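Local atomic coordinates of endoglucanase (Ruminococcus champanellensis, PDB entry 6WQV), a protein that probably hydrolyses internal beta-1,4 linkages of cellulose and related plant polysaccharides as a broad-specificity family 5 endoglucanase. Residues Pro56-Ala61 / Met97-Glu102; Arg138-Trp143 / Val193-Ala198; Asn324-Ser329 / Thr342-Glu347. All blocks are in the same frame, centred on the assembly; numbering follows the deposited sequence. Where two conformers were deposited one is given.

Contact 1: residues Pro56-Ala61 / Met97-Glu102; sequences PMTTKA and MNRVQE
Arg99 leaves its helix with CG anti to the backbone N (chi1 178°), turns once at chi2 and then runs extended, which carries its guanidinium across to Met57 and Thr58. Met57 answers with a chain folded at chi2 and chi3, curling its methyl CE back over one face of that guanidinium, 3.7 Å from Arg99 NH2. The polar part of the contact is a single bond in which Arg99 NH2 donates to the carbonyl Thr58 O at 2.9 Å. It is fairly straight, 158° at the hydrogen, and the oxygen lies close to the guanidinium plane, although the donor is tilted away from the plane of the carbonyl. Thr58 also sets its CB against the same nitrogen, 3.6 Å from Arg99 NH2.

One turn along the helix, Glu102 OE1 takes a second in-plane bond from Arg99 NH1, a salt bridge of 2.9 Å. Glu50 forms a salt bridge with Arg99 NE and, through its other carboxylate oxygen, a hydrogen bond with Thr58 OG1, and Tyr106 OH bonds to Arg99 NH1. With NE, NH1 and NH2 all engaged, the buried guanidinium is held against rotation, and two carboxylates probably offset its charge.

The contact ties the run of chain leading into helix 60-68, which Thr59 N-caps through Met62 N, to the flank of helix 94-108, the next helix outside the closed eight-stranded parallel barrel. Strand 73-76 separates these two helices in sequence, and Glu50 of helix 46-50 bonds to both sides of the contact.

Contact 2: residues Arg138-Trp143 / Val193-Ala198; sequences RLDAIW and VNTVRA
Thr195 OG1 lies 2.8 Å from Asp140 OD1, the shortest polar approach between the two segments. Thr191 O, one turn back in the threonine's own helix, is also within reach of the hydroxyl, and whether its proton goes there or to the carboxylate is not settled. Asp140 has CG anti to the backbone N (chi1 171°), and this swings the carboxylate across toward the neighbouring helix. The methyl branch of the threonine, CG2, meets Trp143 CB at 3.6 Å and also lies 3.4 Å from Asp140 OD1, so one small side chain serves both a polar and an apolar neighbour.

From there the indole runs on past residues 193-198 toward strand 157-160, where its ring meets Phe159; it also meets Phe192 of helix 179-197. Val196 CG2 comes obliquely to its benzo part, 4.3 Å from Trp143 CE3, while Trp143 NE1 bonds to Gly161 O.

The two helix segments run in the same general sense, their axes 9.2 Å apart at closest and crossing at -31°, with Asp140 and Thr195 level. Side-by-side helices of like direction, joined in sequence through strand 157-160, are what successive beta-alpha units of a TIM barrel produce on its outer layer.

Contact 3: residues Asn324-Ser329 / Thr342-Glu347; sequences NAFDTS and TWQYPE. With EDO (1,2-ethanediol), chain I.
Phe326 and Gln344 bring the two backbones no nearer than 8.2 Å, CA to CA, so side chains fill the interval. Segment 324-329 is irregular loop, whereas 342-347 leaves strand 342-343, turns at Gln344 and enters helix 346-353 with Tyr345 at the N-cap position. The amide groups of Phe326 and Asp327 hold an ethanediol, probably from the crystallisation liquor: Phe326 N donates to its O1 at 2.8 Å and Asp327 N to its O2 at 2.6 Å.

Phe326 is the buried centre. Its CG stands anti to its own carbonyl carbon (chi1 -58°), directing the ring at the opposite segment. Gln344 lays its amide over one face of that ring, the two planes 22° apart, with CD displaced toward the rim and 3.6 Å from Phe326 CD1. A bend at chi2 permits this, while the aliphatic root follows the same ring, Gln344 CB lying 3.5 Å from Phe326 CE1. At the edge of the phenyl ring arrives Tyr345, whose CE2 is 3.6 Å from Phe326 CD1; the two rings meet obliquely, their planes at 42°. Arg300 makes a cation-pi contact with the tyrosine.

Farther out, a water joins the segments, donating to Asp327 OD1 and lying 2.7 Å from Tyr345 OH. Phe326 thus has an amide over one face and the tyrosine ring, set obliquely, at its edge. The bond from Asn337 ND2 to Gln344 OE1 probably helps fix the rotation of that amide over the ring. Direct contact is van der Waals and amide-on-ring stacking, probably largely dispersive, while the hydrogen-bonded link between aspartate and tyrosine runs through the one water beside it.

Contacts 1 and 3 meet directly, where Pro56 CD packs 3.6 Å from Asn324 ND2, although their centres are 22 Å apart. Contact 2 lies across the barrel from contact 3, with centres 37 Å apart on opposite sides of the chain's centre; it approaches contact 1 to about 6 Å between nearest atoms without touching. The side chains of contacts 2 and 3 nearest the bound glycan stay clear of it: that of Trp143 is about 14 Å from a glucose unit, and that of Phe326 about 11 Å from another. Segment 324-329 nevertheless lies between pocket residues Trp321 and Asn323 before it and Glu331 and Phe333 after it, and Trp53 of the pocket shortly precedes 56-61.

Contact 1: residues Pro56-Ala61 / Met97-Glu102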
loop_
_atom_site.group_PDB
_atom_site.type_symbol
_atom_site.label_atom_id
_atom_site.label_comp_id
_atom_site.label_asym_id
_atom_site.label_seq_id
_atom_site.Cartn_x
_atom_site.Cartn_y
_atom_site.Cartn_z
ATOM N N PRO A 56 -4.464 -13.690 12.858
ATOM C CA PRO A 56 -3.684 -14.037 14.047
ATOM C C PRO A 56 -2.498 -13.095 14.184
ATOM O O PRO A 56 -2.176 -12.318 13.288
ATOM C CB PRO A 56 -3.216 -15.464 13.743
ATOM C CG PRO A 56 -3.077 -15.479 12.252
ATOM C CD PRO A 56 -4.189 -14.598 11.726
ATOM N N MET A 57 -1.836 -13.178 15.336
ATOM C CA MET A 57 -0.581 -12.459 15.498
ATOM C C MET A 57 0.402 -12.887 14.411
ATOM O O MET A 57 0.600 -14.079 14.167
ATOM C CB MET A 57 -0.003 -12.728 16.885
ATOM C CG MET A 57 -0.794 -12.098 18.023
ATOM S SD MET A 57 -0.774 -10.292 17.990
ATOM C CE MET A 57 0.992 -10.024 18.095
ATOM N N THR A 58 1.003 -11.912 13.734
ATOM C CA THR A 58 1.916 -12.219 12.642
ATOM C C THR A 58 3.182 -12.847 13.199
ATOM O O THR A 58 3.667 -12.463 14.266
ATOM C CB THR A 58 2.274 -10.946 11.873
ATOM O OG1 THR A 58 1.074 -10.237 11.527
ATOM C CG2 THR A 58 3.073 -11.261 10.591
ATOM N N THR A 59 3.711 -13.836 12.481
ATOM C CA THR A 59 4.954 -14.484 12.863
ATOM C C THR A 59 5.946 -14.433 11.708
ATOM O O THR A 59 5.581 -14.288 10.538
ATOM C CB THR A 59 4.731 -15.953 13.224
ATOM O OG1 THR A 59 4.298 -16.641 12.043
ATOM C CG2 THR A 59 3.713 -16.085 14.326
ATOM N N LYS A 60 7.222 -14.595 12.057
ATOM C CA LYS A 60 8.257 -14.727 11.037
ATOM C C LYS A 60 7.948 -15.880 10.087
ATOM O O LYS A 60 8.183 -15.780 8.880
ATOM C CB LYS A 60 9.602 -14.940 11.731
ATOM C CG LYS A 60 10.762 -15.224 10.817
ATOM C CD LYS A 60 11.150 -13.980 10.033
ATOM C CE LYS A 60 12.638 -13.966 9.729
ATOM N NZ LYS A 60 13.070 -15.156 8.942
ATOM N N ALA A 61 7.434 -16.993 10.618
ATOM C CA ALA A 61 7.138 -18.148 9.775
ATOM C C ALA A 61 6.156 -17.805 8.660
ATOM O O ALA A 61 6.218 -18.380 7.564
ATOM C CB ALA A 61 6.579 -19.282 10.632
ATOM N N MET A 97 4.885 1.172 18.259
ATOM C CA MET A 97 6.046 1.361 17.400
ATOM C C MET A 97 6.967 0.151 17.465
ATOM O O MET A 97 7.504 -0.275 16.439
ATOM C CB MET A 97 6.783 2.645 17.784
ATOM C CG MET A 97 7.913 3.013 16.832
ATOM S SD MET A 97 7.352 3.547 15.196
ATOM C CE MET A 97 7.010 5.286 15.452
ATOM N N ASN A 98 7.131 -0.434 18.662
ATOM C CA ASN A 98 7.984 -1.609 18.815
ATOM C C ASN A 98 7.432 -2.789 18.026
ATOM O O ASN A 98 8.188 -3.523 17.379
ATOM C CB ASN A 98 8.117 -2.002 20.289
ATOM C CG ASN A 98 8.964 -1.033 21.093
ATOM O OD1 ASN A 98 9.671 -0.193 20.538
ATOM N ND2 ASN A 98 8.902 -1.151 22.412
ATOM N N ARG A 99 6.117 -3.000 18.078
ATOM C CA ARG A 99 5.536 -4.108 17.326
ATOM C C ARG A 99 5.667 -3.887 15.827
ATOM O O ARG A 99 5.986 -4.823 15.080
ATOM C CB ARG A 99 4.073 -4.314 17.725
ATOM C CG ARG A 99 3.383 -5.425 16.951
ATOM C CD ARG A 99 4.091 -6.763 17.093
ATOM N NE ARG A 99 3.421 -7.767 16.273
ATOM C CZ ARG A 99 3.955 -8.930 15.909
ATOM N NH1 ARG A 99 5.180 -9.262 16.278
ATOM N NH2 ARG A 99 3.252 -9.756 15.148
ATOM N N VAL A 100 5.409 -2.661 15.352
ATOM C CA VAL A 100 5.582 -2.381 13.932
ATOM C C VAL A 100 7.005 -2.725 13.506
ATOM O O VAL A 100 7.225 -3.340 12.455
ATOM C CB VAL A 100 5.230 -0.912 13.617
ATOM C CG1 VAL A 100 5.556 -0.593 12.161
ATOM C CG2 VAL A 100 3.766 -0.622 13.884
ATOM N N GLN A 101 7.990 -2.339 14.314
ATOM C CA GLN A 101 9.376 -2.643 13.963
ATOM C C GLN A 101 9.628 -4.148 13.936
ATOM O O GLN A 101 10.362 -4.640 13.066
ATOM C CB GLN A 101 10.335 -1.940 14.918
ATOM C CG GLN A 101 11.788 -2.222 14.598
ATOM C CD GLN A 101 12.725 -1.259 15.274
ATOM O OE1 GLN A 101 12.466 -0.804 16.386
ATOM N NE2 GLN A 101 13.829 -0.939 14.607
ATOM N N GLU A 102 9.047 -4.892 14.882
ATOM C CA GLU A 102 9.182 -6.351 14.867
ATOM C C GLU A 102 8.692 -6.937 13.547
ATOM O O GLU A 102 9.328 -7.836 12.977
ATOM C CB GLU A 102 8.373 -6.968 16.014
ATOM C CG GLU A 102 8.942 -6.801 17.410
ATOM C CD GLU A 102 8.104 -7.488 18.499
ATOM O OE1 GLU A 102 7.114 -8.190 18.178
ATOM O OE2 GLU A 102 8.446 -7.324 19.689
#

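Contact 2: residues Arg138-Trp143 / Val193-Ala198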
loop_
_atom_site.group_PDB
_atom_site.type_symbol
_atom_site.label_atom_id
_atom_site.label_comp_id
_atom_site.label_asym_id
_atom_site.label_seq_id
_atom_site.Cartn_x
_atom_site.Cartn_y
_atom_site.Cartn_z
ATOM N N ARG A 138 -0.047 17.358 11.643
ATOM C CA ARG A 138 -0.093 16.001 12.179
ATOM C C ARG A 138 0.727 15.050 11.323
ATOM O O ARG A 138 1.458 14.200 11.851
ATOM C CB ARG A 138 -1.546 15.541 12.279
ATOM C CG ARG A 138 -1.715 14.132 12.812
ATOM C CD ARG A 138 -3.111 13.881 13.335
ATOM N NE ARG A 138 -3.274 12.485 13.748
ATOM C CZ ARG A 138 -4.242 12.044 14.539
ATOM N NH1 ARG A 138 -5.149 12.881 15.016
ATOM N NH2 ARG A 138 -4.305 10.753 14.859
ATOM N N LEU A 139 0.642 15.187 10.000
ATOM C CA LEU A 139 1.469 14.376 9.114
ATOM C C LEU A 139 2.942 14.545 9.436
ATOM O O LEU A 139 3.700 13.571 9.488
ATOM C CB LEU A 139 1.226 14.800 7.670
ATOM C CG LEU A 139 0.097 14.121 6.911
ATOM C CD1 LEU A 139 -0.111 14.842 5.596
ATOM C CD2 LEU A 139 0.426 12.657 6.694
ATOM N N ASP A 140 3.380 15.789 9.611
ATOM C CA ASP A 140 4.779 16.022 9.930
ATOM C C ASP A 140 5.138 15.414 11.280
ATOM O O ASP A 140 6.191 14.780 11.422
ATOM C CB ASP A 140 5.067 17.516 9.892
ATOM C CG ASP A 140 6.427 17.842 10.415
ATOM O OD1 ASP A 140 7.424 17.480 9.752
ATOM O OD2 ASP A 140 6.504 18.430 11.507
ATOM N N ALA A 141 4.257 15.557 12.272
ATOM C CA ALA A 141 4.554 15.027 13.597
ATOM C C ALA A 141 4.705 13.511 13.578
ATOM O O ALA A 141 5.628 12.966 14.198
ATOM C CB ALA A 141 3.474 15.442 14.599
ATOM N N ILE A 142 3.809 12.814 12.875
ATOM C CA ILE A 142 3.883 11.358 12.896
ATOM C C ILE A 142 4.991 10.848 11.977
ATOM O O ILE A 142 5.708 9.908 12.328
ATOM C CB ILE A 142 2.523 10.676 12.635
ATOM C CG1 ILE A 142 1.992 10.921 11.226
ATOM C CG2 ILE A 142 1.495 11.111 13.677
ATOM C CD1 ILE A 142 0.814 9.995 10.900
ATOM N N TRP A 143 5.159 11.447 10.792
ATOM C CA TRP A 143 6.224 11.001 9.887
ATOM C C TRP A 143 7.620 11.271 10.450
ATOM O O TRP A 143 8.538 10.480 10.207
ATOM C CB TRP A 143 6.026 11.511 8.451
ATOM C CG TRP A 143 5.222 10.503 7.639
ATOM C CD1 TRP A 143 3.963 10.655 7.146
ATOM C CD2 TRP A 143 5.628 9.167 7.302
ATOM N NE1 TRP A 143 3.563 9.502 6.500
ATOM C CE2 TRP A 143 4.571 8.577 6.586
ATOM C CE3 TRP A 143 6.790 8.422 7.528
ATOM C CZ2 TRP A 143 4.642 7.277 6.091
ATOM C CZ3 TRP A 143 6.859 7.132 7.036
ATOM C CH2 TRP A 143 5.796 6.574 6.325
ATOM N N VAL A 193 7.228 14.187 2.008
ATOM C CA VAL A 193 8.580 14.103 1.459
ATOM C C VAL A 193 9.523 15.015 2.238
ATOM O O VAL A 193 10.615 14.604 2.646
ATOM C CB VAL A 193 8.569 14.417 -0.044
ATOM C CG1 VAL A 193 9.979 14.552 -0.578
ATOM C CG2 VAL A 193 7.814 13.337 -0.803
ATOM N N ASN A 194 9.103 16.260 2.474
ATOM C CA ASN A 194 9.963 17.186 3.214
ATOM C C ASN A 194 10.282 16.649 4.602
ATOM O O ASN A 194 11.414 16.790 5.088
ATOM C CB ASN A 194 9.285 18.552 3.348
ATOM C CG ASN A 194 9.142 19.281 2.023
ATOM O OD1 ASN A 194 9.829 18.982 1.050
ATOM N ND2 ASN A 194 8.238 20.255 1.990
ATOM N N THR A 195 9.285 16.056 5.271
ATOM C CA THR A 195 9.460 15.576 6.639
ATOM C C THR A 195 10.488 14.455 6.696
ATOM O O THR A 195 11.332 14.414 7.601
ATOM C CB THR A 195 8.104 15.107 7.175
ATOM O OG1 THR A 195 7.203 16.222 7.270
ATOM C CG2 THR A 195 8.230 14.417 8.544
ATOM N N VAL A 196 10.449 13.543 5.724
ATOM C CA VAL A 196 11.405 12.446 5.713
ATOM C C VAL A 196 12.807 12.954 5.404
ATOM O O VAL A 196 13.778 12.578 6.072
ATOM C CB VAL A 196 10.943 11.367 4.716
ATOM C CG1 VAL A 196 12.044 10.337 4.513
ATOM C CG2 VAL A 196 9.654 10.704 5.183
ATOM N N ARG A 197 12.945 13.832 4.401
ATOM C CA ARG A 197 14.281 14.273 4.003
ATOM C C ARG A 197 14.960 15.070 5.112
ATOM O O ARG A 197 16.195 15.079 5.204
ATOM C CB ARG A 197 14.221 15.092 2.712
ATOM C CG ARG A 197 13.633 14.368 1.513
ATOM C CD ARG A 197 14.366 13.058 1.219
ATOM N NE ARG A 197 13.895 12.496 -0.043
ATOM C CZ ARG A 197 13.888 11.204 -0.336
ATOM N NH1 ARG A 197 14.331 10.307 0.547
ATOM N NH2 ARG A 197 13.430 10.810 -1.516
ATOM N N ALA A 198 14.172 15.732 5.964
ATOM C CA ALA A 198 14.695 16.525 7.066
ATOM C C ALA A 198 15.392 15.688 8.128
ATOM O O ALA A 198 16.046 16.265 9.009
ATOM C CB ALA A 198 13.538 17.304 7.695
#

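Contact 3: residues Asn324-Ser329 / Thr342-Glu347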
loop_
_atom_site.group_PDB
_atom_site.type_symbol
_atom_site.label_atom_id
_atom_site.label_comp_id
_atom_site.label_asym_id
_atom_site.label_seq_id
_atom_site.Cartn_x
_atom_site.Cartn_y
_atom_site.Cartn_z
ATOM N N ASN A 324 -6.353 -12.444 4.449
ATOM C CA ASN A 324 -6.493 -13.681 5.214
ATOM C C ASN A 324 -7.955 -14.119 5.358
ATOM O O ASN A 324 -8.303 -14.815 6.305
ATOM C CB ASN A 324 -5.818 -13.559 6.589
ATOM C CG ASN A 324 -5.632 -14.894 7.280
ATOM O OD1 ASN A 324 -5.196 -15.858 6.663
ATOM N ND2 ASN A 324 -5.955 -14.947 8.566
ATOM N N ALA A 325 -8.818 -13.734 4.413
ATOM C CA ALA A 325 -10.244 -14.045 4.467
ATOM C C ALA A 325 -10.625 -14.852 3.230
ATOM O O ALA A 325 -10.335 -14.442 2.104
ATOM C CB ALA A 325 -11.068 -12.753 4.539
ATOM N N PHE A 326 -11.281 -15.993 3.448
ATOM C CA PHE A 326 -11.545 -16.974 2.394
ATOM C C PHE A 326 -13.023 -17.164 2.107
ATOM O O PHE A 326 -13.441 -17.028 0.952
ATOM C CB PHE A 326 -10.829 -18.310 2.737
ATOM C CG PHE A 326 -9.360 -18.116 2.899
ATOM C CD1 PHE A 326 -8.537 -18.092 1.793
ATOM C CD2 PHE A 326 -8.818 -17.837 4.143
ATOM C CE1 PHE A 326 -7.187 -17.828 1.923
ATOM C CE2 PHE A 326 -7.471 -17.574 4.280
ATOM C CZ PHE A 326 -6.657 -17.561 3.162
ATOM N N ASP A 327 -13.830 -17.453 3.120
ATOM C CA ASP A 327 -15.239 -17.764 2.912
ATOM C C ASP A 327 -16.119 -16.971 3.871
ATOM O O ASP A 327 -17.179 -17.445 4.286
ATOM C CB ASP A 327 -15.475 -19.269 3.028
ATOM C CG ASP A 327 -14.651 -20.064 2.017
ATOM O OD1 ASP A 327 -14.876 -19.902 0.799
ATOM O OD2 ASP A 327 -13.769 -20.836 2.447
ATOM N N THR A 328 -15.699 -15.750 4.202
ATOM C CA THR A 328 -16.460 -14.874 5.074
ATOM C C THR A 328 -17.557 -14.156 4.282
ATOM O O THR A 328 -17.641 -14.245 3.055
ATOM C CB THR A 328 -15.540 -13.831 5.715
ATOM O OG1 THR A 328 -15.213 -12.819 4.751
ATOM C CG2 THR A 328 -14.249 -14.473 6.222
ATOM N N SER A 329 -18.411 -13.434 5.012
ATOM C CA SER A 329 -19.448 -12.610 4.404
ATOM C C SER A 329 -18.920 -11.259 3.930
ATOM O O SER A 329 -19.692 -10.468 3.373
ATOM C CB SER A 329 -20.577 -12.381 5.408
ATOM O OG SER A 329 -20.076 -11.727 6.561
ATOM N N THR A 342 -0.751 -22.502 4.642
ATOM C CA THR A 342 -1.032 -23.133 3.366
ATOM C C THR A 342 -1.502 -22.076 2.377
ATOM O O THR A 342 -2.185 -21.110 2.741
ATOM C CB THR A 342 -2.118 -24.214 3.487
ATOM O OG1 THR A 342 -3.295 -23.636 4.064
ATOM C CG2 THR A 342 -1.646 -25.382 4.343
ATOM N N TRP A 343 -1.125 -22.275 1.118
ATOM C CA TRP A 343 -1.647 -21.479 0.011
ATOM C C TRP A 343 -3.006 -22.059 -0.363
ATOM O O TRP A 343 -3.101 -23.193 -0.851
ATOM C CB TRP A 343 -0.688 -21.510 -1.176
ATOM C CG TRP A 343 0.626 -20.818 -0.913
ATOM C CD1 TRP A 343 1.854 -21.407 -0.837
ATOM C CD2 TRP A 343 0.840 -19.413 -0.698
ATOM N NE1 TRP A 343 2.816 -20.460 -0.594
ATOM C CE2 TRP A 343 2.222 -19.228 -0.501
ATOM C CE3 TRP A 343 -0.003 -18.296 -0.654
ATOM C CZ2 TRP A 343 2.777 -17.977 -0.261
ATOM C CZ3 TRP A 343 0.556 -17.052 -0.417
ATOM C CH2 TRP A 343 1.927 -16.906 -0.217
ATOM N N GLN A 344 -4.069 -21.295 -0.098
ATOM C CA GLN A 344 -5.418 -21.827 -0.239
ATOM C C GLN A 344 -5.830 -21.952 -1.699
ATOM O O GLN A 344 -6.710 -22.753 -2.027
ATOM C CB GLN A 344 -6.399 -20.918 0.505
ATOM C CG GLN A 344 -7.796 -21.468 0.653
ATOM C CD GLN A 344 -8.183 -21.693 2.111
ATOM O OE1 GLN A 344 -7.321 -21.882 2.977
ATOM N NE2 GLN A 344 -9.479 -21.646 2.389
ATOM N N TYR A 345 -5.220 -21.163 -2.586
ATOM C CA TYR A 345 -5.549 -21.160 -4.010
ATOM C C TYR A 345 -4.268 -21.383 -4.807
ATOM O O TYR A 345 -3.742 -20.466 -5.451
ATOM C CB TYR A 345 -6.242 -19.852 -4.380
ATOM C CG TYR A 345 -7.429 -19.545 -3.481
ATOM C CD1 TYR A 345 -8.578 -20.324 -3.526
ATOM C CD2 TYR A 345 -7.395 -18.480 -2.592
ATOM C CE1 TYR A 345 -9.666 -20.048 -2.712
ATOM C CE2 TYR A 345 -8.479 -18.195 -1.774
ATOM C CZ TYR A 345 -9.605 -18.987 -1.834
ATOM O OH TYR A 345 -10.680 -18.705 -1.021
ATOM N N PRO A 346 -3.739 -22.606 -4.778
ATOM C CA PRO A 346 -2.443 -22.854 -5.437
ATOM C C PRO A 346 -2.434 -22.576 -6.934
ATOM O O PRO A 346 -1.400 -22.142 -7.455
ATOM C CB PRO A 346 -2.155 -24.328 -5.116
ATOM C CG PRO A 346 -3.520 -24.919 -4.767
ATOM C CD PRO A 346 -4.258 -23.796 -4.082
ATOM N N GLU A 347 -3.537 -22.826 -7.647
ATOM C CA GLU A 347 -3.557 -22.574 -9.087
ATOM C C GLU A 347 -3.470 -21.081 -9.376
ATOM O O GLU A 347 -2.875 -20.673 -10.381
ATOM C CB GLU A 347 -4.821 -23.160 -9.703
ATOM C CG GLU A 347 -4.892 -24.678 -9.703
ATOM C CD GLU A 347 -6.034 -25.203 -10.553
ATOM O OE1 GLU A 347 -6.573 -24.429 -11.377
ATOM O OE2 GLU A 347 -6.398 -26.387 -10.396
HETATM C C1 EDO I . -12.135 -17.796 7.064
HETATM O O1 EDO I . -11.658 -16.804 6.151
HETATM C C2 EDO I . -12.883 -18.871 6.284
HETATM O O2 EDO I . -13.993 -18.248 5.630
HETATM O O HOH W 1 -12.180 -20.831 -0.435
#